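Botulinum neurotoxin type G (Clostridium botulinum, PDB 3MPP) binds nerve-cell surfaces through its receptor-binding domain, delivers its light chain into the host cytosol and there acts as a zinc metalloprotease. Local coordinates at residues A[33-44]-A[189-200]; A[115-123]-A[173-181]. The protein carries 4 engineered substitutions. One frame throughout, in Å; residues are numbered along the deposited sequence.

Following the chain from the N terminus, strand 39-43 is the first of the contacting segments to be reached; its partner, strand 195-204, follows about 150 residues later, and their antiparallel pairing in interaction 1 closes a long loop that takes in most of the N-terminal receptor-binding subdomain. Interaction 2 lies wholly within that loop: the turn leaving strand 111-117 meets the connection between strands 163-168 and 181-187, closing a shorter loop of about fifty residues. The two therefore nest and do not cross. Interaction 1 joins neighbouring strands inside one sheet, whereas interaction 2 fastens an exposed connection to the edge region of the seven-stranded sheet, with centres about 26 Å apart.

Interaction 1. Residues A[33-44]-A[189-200]; sequences NDIGNGQFKLNN and CTDTTKFVWIKD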
# COMPACT_ATOMS: atom_id res chain seq x y z
N ASN A 33 -6.93 -2.04 -14.54
CA ASN A 33 -6.85 -0.59 -14.59
C ASN A 33 -5.48 -0.20 -15.13
O ASN A 33 -4.57 -1.02 -15.16
CB ASN A 33 -7.14 0.04 -13.22
CG ASN A 33 -6.07 -0.26 -12.19
OD1 ASN A 33 -4.88 -0.12 -12.45
ND2 ASN A 33 -6.51 -0.66 -11.00
N ASP A 34 -5.35 1.04 -15.60
CA ASP A 34 -4.10 1.48 -16.20
C ASP A 34 -3.20 2.28 -15.25
O ASP A 34 -2.37 3.07 -15.71
CB ASP A 34 -4.38 2.29 -17.47
CG ASP A 34 -5.48 3.32 -17.28
OD1 ASP A 34 -5.54 3.95 -16.20
OD2 ASP A 34 -6.29 3.51 -18.22
N ILE A 35 -3.36 2.10 -13.95
CA ILE A 35 -2.47 2.75 -12.99
C ILE A 35 -1.08 2.14 -13.13
O ILE A 35 -0.94 0.93 -13.12
CB ILE A 35 -2.94 2.54 -11.54
CG1 ILE A 35 -4.34 3.13 -11.34
CG2 ILE A 35 -1.93 3.16 -10.57
CD1 ILE A 35 -5.00 2.73 -10.01
N GLY A 36 -0.05 2.97 -13.26
CA GLY A 36 1.27 2.43 -13.49
C GLY A 36 1.26 1.69 -14.82
O GLY A 36 1.00 2.29 -15.85
N ASN A 37 1.51 0.39 -14.82
CA ASN A 37 1.49 -0.30 -16.11
C ASN A 37 1.11 -1.78 -16.18
O ASN A 37 1.87 -2.55 -16.75
CB ASN A 37 2.85 -0.13 -16.79
CG ASN A 37 3.95 -0.87 -16.06
OD1 ASN A 37 4.94 -1.30 -16.67
ND2 ASN A 37 3.79 -1.03 -14.75
N GLY A 38 -0.04 -2.20 -15.65
CA GLY A 38 -0.92 -1.44 -14.79
C GLY A 38 -1.29 -2.42 -13.67
O GLY A 38 -0.40 -2.96 -13.01
N GLN A 39 -2.57 -2.68 -13.44
CA GLN A 39 -2.98 -3.60 -12.36
C GLN A 39 -4.09 -4.52 -12.81
O GLN A 39 -4.94 -4.12 -13.59
CB GLN A 39 -3.46 -2.81 -11.14
CG GLN A 39 -2.50 -1.73 -10.66
CD GLN A 39 -3.06 -0.95 -9.46
OE1 GLN A 39 -4.22 -1.14 -9.07
NE2 GLN A 39 -2.23 -0.09 -8.89
N PHE A 40 -4.10 -5.77 -12.31
CA PHE A 40 -5.25 -6.64 -12.58
C PHE A 40 -5.80 -7.35 -11.35
O PHE A 40 -5.07 -7.66 -10.41
CB PHE A 40 -5.01 -7.63 -13.74
CG PHE A 40 -3.98 -8.69 -13.46
CD1 PHE A 40 -4.33 -9.87 -12.81
CD2 PHE A 40 -2.67 -8.53 -13.89
CE1 PHE A 40 -3.40 -10.86 -12.57
CE2 PHE A 40 -1.72 -9.52 -13.65
CZ PHE A 40 -2.09 -10.70 -12.99
N LYS A 41 -7.10 -7.62 -11.39
CA LYS A 41 -7.82 -8.23 -10.29
C LYS A 41 -8.35 -9.61 -10.72
O LYS A 41 -9.09 -9.72 -11.71
CB LYS A 41 -8.99 -7.33 -9.90
CG LYS A 41 -9.80 -7.76 -8.68
CD LYS A 41 -10.98 -6.77 -8.53
CE LYS A 41 -11.91 -7.06 -7.39
NZ LYS A 41 -13.00 -6.03 -7.37
N LEU A 42 -7.97 -10.63 -9.98
CA LEU A 42 -8.53 -11.98 -10.15
C LEU A 42 -9.68 -12.18 -9.17
O LEU A 42 -9.50 -12.04 -7.96
CB LEU A 42 -7.46 -13.03 -9.89
CG LEU A 42 -6.19 -12.97 -10.75
CD1 LEU A 42 -5.18 -14.00 -10.31
CD2 LEU A 42 -6.54 -13.15 -12.22
N ASN A 43 -10.85 -12.51 -9.71
CA ASN A 43 -12.03 -12.87 -8.92
C ASN A 43 -12.11 -14.39 -8.81
O ASN A 43 -11.32 -15.10 -9.43
CB ASN A 43 -13.30 -12.33 -9.60
CG ASN A 43 -13.29 -10.81 -9.76
OD1 ASN A 43 -13.51 -10.27 -10.85
ND2 ASN A 43 -13.05 -10.11 -8.67
N ASN A 44 -13.06 -14.89 -8.02
CA ASN A 44 -13.14 -16.32 -7.80
C ASN A 44 -14.06 -17.00 -8.81
O ASN A 44 -15.18 -17.39 -8.48
CB ASN A 44 -13.59 -16.65 -6.37
CG ASN A 44 -13.34 -18.12 -6.02
OD1 ASN A 44 -12.83 -18.88 -6.85
ND2 ASN A 44 -13.70 -18.52 -4.81
N CYS A 189 -10.17 -21.94 -4.06
CA CYS A 189 -10.66 -20.94 -3.12
C CYS A 189 -12.15 -21.14 -2.85
O CYS A 189 -12.94 -21.21 -3.79
CB CYS A 189 -10.39 -19.52 -3.64
SG CYS A 189 -10.94 -18.25 -2.49
N THR A 190 -12.54 -21.22 -1.59
CA THR A 190 -13.93 -21.55 -1.27
C THR A 190 -14.82 -20.33 -0.97
O THR A 190 -16.03 -20.45 -0.81
CB THR A 190 -14.02 -22.55 -0.10
OG1 THR A 190 -13.39 -21.99 1.05
CG2 THR A 190 -13.34 -23.87 -0.47
N ASP A 191 -14.23 -19.15 -0.93
CA ASP A 191 -14.99 -17.93 -0.68
C ASP A 191 -15.30 -17.28 -2.03
O ASP A 191 -14.39 -16.82 -2.72
CB ASP A 191 -14.15 -17.01 0.22
CG ASP A 191 -14.79 -15.65 0.46
OD1 ASP A 191 -15.85 -15.37 -0.13
OD2 ASP A 191 -14.21 -14.86 1.24
N THR A 192 -16.57 -17.26 -2.44
CA THR A 192 -16.90 -16.78 -3.78
C THR A 192 -16.68 -15.27 -3.93
O THR A 192 -16.68 -14.76 -5.03
CB THR A 192 -18.35 -17.12 -4.21
OG1 THR A 192 -19.28 -16.55 -3.27
CG2 THR A 192 -18.55 -18.65 -4.28
N THR A 193 -16.49 -14.58 -2.81
CA THR A 193 -16.27 -13.14 -2.85
C THR A 193 -14.80 -12.78 -2.93
O THR A 193 -14.46 -11.60 -3.04
CB THR A 193 -16.88 -12.40 -1.63
OG1 THR A 193 -16.09 -12.68 -0.46
CG2 THR A 193 -18.33 -12.82 -1.42
N LYS A 194 -13.92 -13.77 -2.87
CA LYS A 194 -12.47 -13.51 -2.81
C LYS A 194 -11.95 -12.86 -4.09
O LYS A 194 -12.43 -13.15 -5.19
CB LYS A 194 -11.67 -14.79 -2.53
CG LYS A 194 -10.17 -14.55 -2.24
CD LYS A 194 -9.97 -13.76 -0.93
CE LYS A 194 -10.22 -14.64 0.31
NZ LYS A 194 -10.26 -13.84 1.58
N PHE A 195 -10.98 -11.96 -3.93
CA PHE A 195 -10.27 -11.44 -5.08
C PHE A 195 -8.84 -11.17 -4.66
O PHE A 195 -8.54 -11.13 -3.46
CB PHE A 195 -10.93 -10.17 -5.63
CG PHE A 195 -10.98 -9.03 -4.63
CD1 PHE A 195 -9.92 -8.14 -4.52
CD2 PHE A 195 -12.08 -8.87 -3.80
CE1 PHE A 195 -9.96 -7.09 -3.60
CE2 PHE A 195 -12.13 -7.84 -2.87
CZ PHE A 195 -11.06 -6.95 -2.77
N VAL A 196 -7.96 -11.01 -5.64
CA VAL A 196 -6.57 -10.68 -5.40
C VAL A 196 -6.15 -9.68 -6.46
O VAL A 196 -6.47 -9.88 -7.64
CB VAL A 196 -5.64 -11.93 -5.53
CG1 VAL A 196 -4.24 -11.58 -5.05
CG2 VAL A 196 -6.19 -13.11 -4.76
N TRP A 197 -5.44 -8.62 -6.07
CA TRP A 197 -4.89 -7.68 -7.04
C TRP A 197 -3.41 -8.00 -7.26
O TRP A 197 -2.69 -8.30 -6.31
CB TRP A 197 -5.03 -6.21 -6.56
CG TRP A 197 -6.40 -5.61 -6.75
CD1 TRP A 197 -7.41 -5.54 -5.83
CD2 TRP A 197 -6.89 -4.96 -7.93
NE1 TRP A 197 -8.51 -4.90 -6.37
CE2 TRP A 197 -8.21 -4.52 -7.66
CE3 TRP A 197 -6.34 -4.71 -9.21
CZ2 TRP A 197 -8.99 -3.87 -8.61
CZ3 TRP A 197 -7.11 -4.05 -10.15
CH2 TRP A 197 -8.42 -3.63 -9.85
N ILE A 198 -2.97 -7.90 -8.51
CA ILE A 198 -1.57 -8.14 -8.87
C ILE A 198 -1.07 -7.03 -9.80
O ILE A 198 -1.82 -6.53 -10.64
CB ILE A 198 -1.41 -9.50 -9.57
CG1 ILE A 198 -1.66 -10.64 -8.57
CG2 ILE A 198 -0.02 -9.63 -10.20
CD1 ILE A 198 -1.91 -11.97 -9.22
N LYS A 199 0.19 -6.63 -9.65
CA LYS A 199 0.81 -5.68 -10.56
C LYS A 199 2.29 -6.00 -10.68
O LYS A 199 2.85 -6.71 -9.85
CB LYS A 199 0.62 -4.24 -10.05
CG LYS A 199 1.47 -3.88 -8.83
CD LYS A 199 1.34 -2.38 -8.49
CE LYS A 199 1.93 -2.05 -7.13
NZ LYS A 199 2.05 -0.56 -6.91
N ASP A 200 2.91 -5.47 -11.73
CA ASP A 200 4.34 -5.60 -11.96
C ASP A 200 4.82 -7.03 -11.90
O ASP A 200 5.81 -7.32 -11.23
CB ASP A 200 5.12 -4.77 -10.92
CG ASP A 200 4.85 -3.28 -11.04
OD1 ASP A 200 4.54 -2.82 -12.15
OD2 ASP A 200 4.96 -2.58 -10.01
O HOH W 1 1.72 -3.86 -13.75
O HOH W 2 -14.75 -13.34 -6.38
O HOH W 3 -11.01 -21.01 -6.64
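An antiparallel strand pair within a sheet of the N-terminal receptor-binding subdomain joins Phe-40 and Leu-42 to Ile-198 and Val-196. Phe-40 N donates to Ile-198 O (2.9 Å), Ile-198 N answers to Phe-40 O, and Leu-42 and Val-196 repeat the exchange. On the face carrying Phe-40, Ile-198 CB sits over one face of the Phe-40 ring, offset toward its rim, and Ile-198 CG2 is 3.6 Å from Phe-40 CZ. In this lectin-like jelly roll the apolar face packs toward strand 181-187 of the other sheet, where Leu-186 touches Leu-42 and Val-196. The other face is built round Lys-41, whose fully extended chain (chi1 -175°) runs over two aromatics. Its CB is centred above the six-membered ring of Trp-197, 3.5 Å from the centroid, and farther out CE and NZ pass over the face of Phe-195, a cation-pi contact with NZ 4.6 Å from the centroid. The ammonium also forms a salt bridge with Glu-427. Farther along, Asn-44 ND2 donates to Cys-189 O (3.0 Å) and Asp-191 O (2.8 Å), both lying near its amide plane, which fixes the amide's rotation.

Interaction 2. Residues A[115-123]-A[173-181]; sequences TLIDVNAKS and LDRINSSND
Asp-118 and Asp-174 meet obliquely, their carboxylate planes 61° apart, where the turn after strand 111-117 touches the connection leading to strand 181-187. The carboxylate of Asp-118 works in two directions. Its OD2 reaches across the contact and takes the backbone N-H of Asp-174 on the anti lone pair, at 3.3 Å and a bent 140°, while Asp-174 CB packs against the same oxygen. OD1 turns back into its own segment: Asn-120 N and Lys-122 N approach it from opposite faces of the carboxylate plane, at 2.9 and 2.8 Å. The bond from Asn-120 makes an Asx turn, which sits within the type I beta turn from Asp-118 to Ala-121 that leads from strand 111-117 into strand 123-129. With CG between the backbone N and the carbonyl carbon (chi1 65°), the acid folds over its own turn and can serve both segments.

Beside it, Val-119 points toward the facing loop. Its N-H makes a weak bond to Arg-175 O, and its CG1 meets Asn-177 OD1 at 3.3 Å, the two side chains crossing at about a right angle. The amide nitrogen of Asn-177 is bound to Lys-98 O, so this side chain also ties the loop to strand 90-98. Ile-176 comes from another direction, laying CD1 against Asp-118 CA (3.5 Å) and bringing CG2 equally near Ile-117 O. Ser-101 bridges the same place, its hydroxyl bonded to both Ile-117 O and Asn-177 N.

Asp-118 OD2 and Asp-174 OD2 stand 4.5 Å apart, a like-charge approach that probably costs some stability. The three backbone N-H groups directed at the Asp-118 carboxylate would be expected to favour its ionised form and partly offset that cost.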
# COMPACT_ATOMS: atom_id res chain seq x y z
N THR A 115 5.75 -22.82 -3.43
CA THR A 115 5.84 -24.28 -3.38
C THR A 115 6.51 -24.86 -4.62
O THR A 115 6.19 -24.47 -5.75
CB THR A 115 4.45 -24.93 -3.21
OG1 THR A 115 3.86 -24.51 -1.98
CG2 THR A 115 4.58 -26.45 -3.23
N LEU A 116 7.44 -25.78 -4.39
CA LEU A 116 8.09 -26.53 -5.46
C LEU A 116 7.67 -27.98 -5.34
O LEU A 116 7.70 -28.56 -4.25
CB LEU A 116 9.61 -26.42 -5.35
CG LEU A 116 10.22 -25.05 -5.63
CD1 LEU A 116 11.68 -25.01 -5.18
CD2 LEU A 116 10.09 -24.69 -7.10
N ILE A 117 7.27 -28.57 -6.45
CA ILE A 117 6.82 -29.95 -6.46
C ILE A 117 7.56 -30.72 -7.55
O ILE A 117 7.61 -30.28 -8.70
CB ILE A 117 5.30 -30.05 -6.71
CG1 ILE A 117 4.55 -29.19 -5.69
CG2 ILE A 117 4.83 -31.51 -6.67
CD1 ILE A 117 3.05 -29.26 -5.81
N ASP A 118 8.16 -31.84 -7.17
CA ASP A 118 8.91 -32.65 -8.12
C ASP A 118 8.01 -33.61 -8.90
O ASP A 118 6.79 -33.61 -8.74
CB ASP A 118 10.06 -33.41 -7.43
CG ASP A 118 9.56 -34.45 -6.44
OD1 ASP A 118 8.37 -34.84 -6.50
OD2 ASP A 118 10.38 -34.89 -5.60
N VAL A 119 8.64 -34.41 -9.75
CA VAL A 119 7.92 -35.31 -10.65
C VAL A 119 7.21 -36.45 -9.93
O VAL A 119 6.40 -37.17 -10.53
CB VAL A 119 8.86 -35.88 -11.71
CG1 VAL A 119 9.07 -34.88 -12.83
CG2 VAL A 119 10.19 -36.27 -11.07
N ASN A 120 7.52 -36.63 -8.65
CA ASN A 120 6.90 -37.68 -7.85
C ASN A 120 5.80 -37.14 -6.93
O ASN A 120 5.24 -37.87 -6.12
CB ASN A 120 7.95 -38.43 -7.05
CG ASN A 120 8.89 -39.24 -7.93
OD1 ASN A 120 10.11 -39.14 -7.81
ND2 ASN A 120 8.31 -40.06 -8.81
N ALA A 121 5.51 -35.85 -7.08
CA ALA A 121 4.53 -35.15 -6.26
C ALA A 121 5.02 -34.90 -4.83
O ALA A 121 4.21 -34.67 -3.92
CB ALA A 121 3.18 -35.87 -6.26
N LYS A 122 6.33 -34.93 -4.63
CA LYS A 122 6.91 -34.51 -3.36
C LYS A 122 7.12 -33.00 -3.33
O LYS A 122 7.81 -32.44 -4.19
CB LYS A 122 8.24 -35.22 -3.12
CG LYS A 122 9.01 -34.71 -1.91
CD LYS A 122 10.37 -35.38 -1.78
CE LYS A 122 11.08 -34.98 -0.50
NZ LYS A 122 12.54 -35.26 -0.55
N SER A 123 6.54 -32.33 -2.34
CA SER A 123 6.58 -30.87 -2.29
C SER A 123 7.31 -30.31 -1.07
O SER A 123 7.39 -30.96 -0.03
CB SER A 123 5.17 -30.31 -2.32
OG SER A 123 4.52 -30.53 -1.07
N LEU A 173 14.40 -34.20 -2.64
CA LEU A 173 14.26 -33.26 -3.75
C LEU A 173 14.58 -33.93 -5.09
O LEU A 173 15.73 -34.26 -5.36
CB LEU A 173 15.16 -32.03 -3.53
CG LEU A 173 16.65 -32.11 -3.88
CD1 LEU A 173 16.89 -31.58 -5.29
CD2 LEU A 173 17.48 -31.34 -2.88
N ASP A 174 13.56 -34.15 -5.91
CA ASP A 174 13.77 -34.69 -7.25
C ASP A 174 13.79 -33.59 -8.31
O ASP A 174 14.14 -32.44 -8.01
CB ASP A 174 12.70 -35.74 -7.60
CG ASP A 174 13.18 -37.17 -7.39
OD1 ASP A 174 12.75 -38.06 -8.15
OD2 ASP A 174 14.00 -37.40 -6.48
N ARG A 175 13.43 -33.94 -9.54
CA ARG A 175 13.42 -32.98 -10.63
C ARG A 175 12.11 -32.20 -10.70
O ARG A 175 11.03 -32.75 -10.45
CB ARG A 175 13.71 -33.68 -11.97
CG ARG A 175 14.15 -32.75 -13.08
CD ARG A 175 12.96 -32.16 -13.82
NE ARG A 175 13.25 -30.83 -14.36
CZ ARG A 175 13.97 -30.61 -15.45
NH1 ARG A 175 14.47 -31.63 -16.14
NH2 ARG A 175 14.18 -29.36 -15.87
N ILE A 176 12.20 -30.92 -11.05
CA ILE A 176 11.02 -30.05 -11.14
C ILE A 176 10.74 -29.65 -12.58
O ILE A 176 11.54 -28.96 -13.21
CB ILE A 176 11.19 -28.76 -10.30
CG1 ILE A 176 11.85 -29.06 -8.95
CG2 ILE A 176 9.85 -28.07 -10.12
CD1 ILE A 176 10.98 -29.87 -8.01
N ASN A 177 9.59 -30.08 -13.09
CA ASN A 177 9.18 -29.76 -14.46
C ASN A 177 9.04 -28.26 -14.73
O ASN A 177 8.72 -27.48 -13.82
CB ASN A 177 7.87 -30.47 -14.81
CG ASN A 177 8.07 -31.95 -15.12
OD1 ASN A 177 9.19 -32.46 -15.09
ND2 ASN A 177 6.97 -32.64 -15.41
N SER A 178 9.28 -27.87 -15.97
CA SER A 178 9.07 -26.49 -16.40
C SER A 178 7.93 -26.44 -17.41
O SER A 178 7.87 -27.25 -18.33
CB SER A 178 10.34 -25.91 -17.03
OG SER A 178 10.61 -26.53 -18.27
N SER A 179 7.02 -25.49 -17.23
CA SER A 179 5.87 -25.37 -18.12
C SER A 179 5.96 -24.12 -19.01
O SER A 179 6.57 -23.12 -18.64
CB SER A 179 4.57 -25.35 -17.32
OG SER A 179 3.44 -25.33 -18.19
N ASN A 180 5.36 -24.21 -20.19
CA ASN A 180 5.30 -23.09 -21.12
C ASN A 180 4.22 -22.09 -20.72
O ASN A 180 4.23 -20.94 -21.17
CB ASN A 180 5.03 -23.58 -22.54
CG ASN A 180 6.16 -24.41 -23.10
OD1 ASN A 180 7.33 -24.04 -22.98
ND2 ASN A 180 5.82 -25.53 -23.73
N ASP A 181 3.29 -22.53 -19.89
CA ASP A 181 2.19 -21.67 -19.46
C ASP A 181 2.32 -21.22 -18.01
O ASP A 181 2.67 -22.01 -17.13
CB ASP A 181 0.85 -22.38 -19.64
CG ASP A 181 0.43 -22.47 -21.09
OD1 ASP A 181 1.07 -21.81 -21.94
OD2 ASP A 181 -0.54 -23.20 -21.38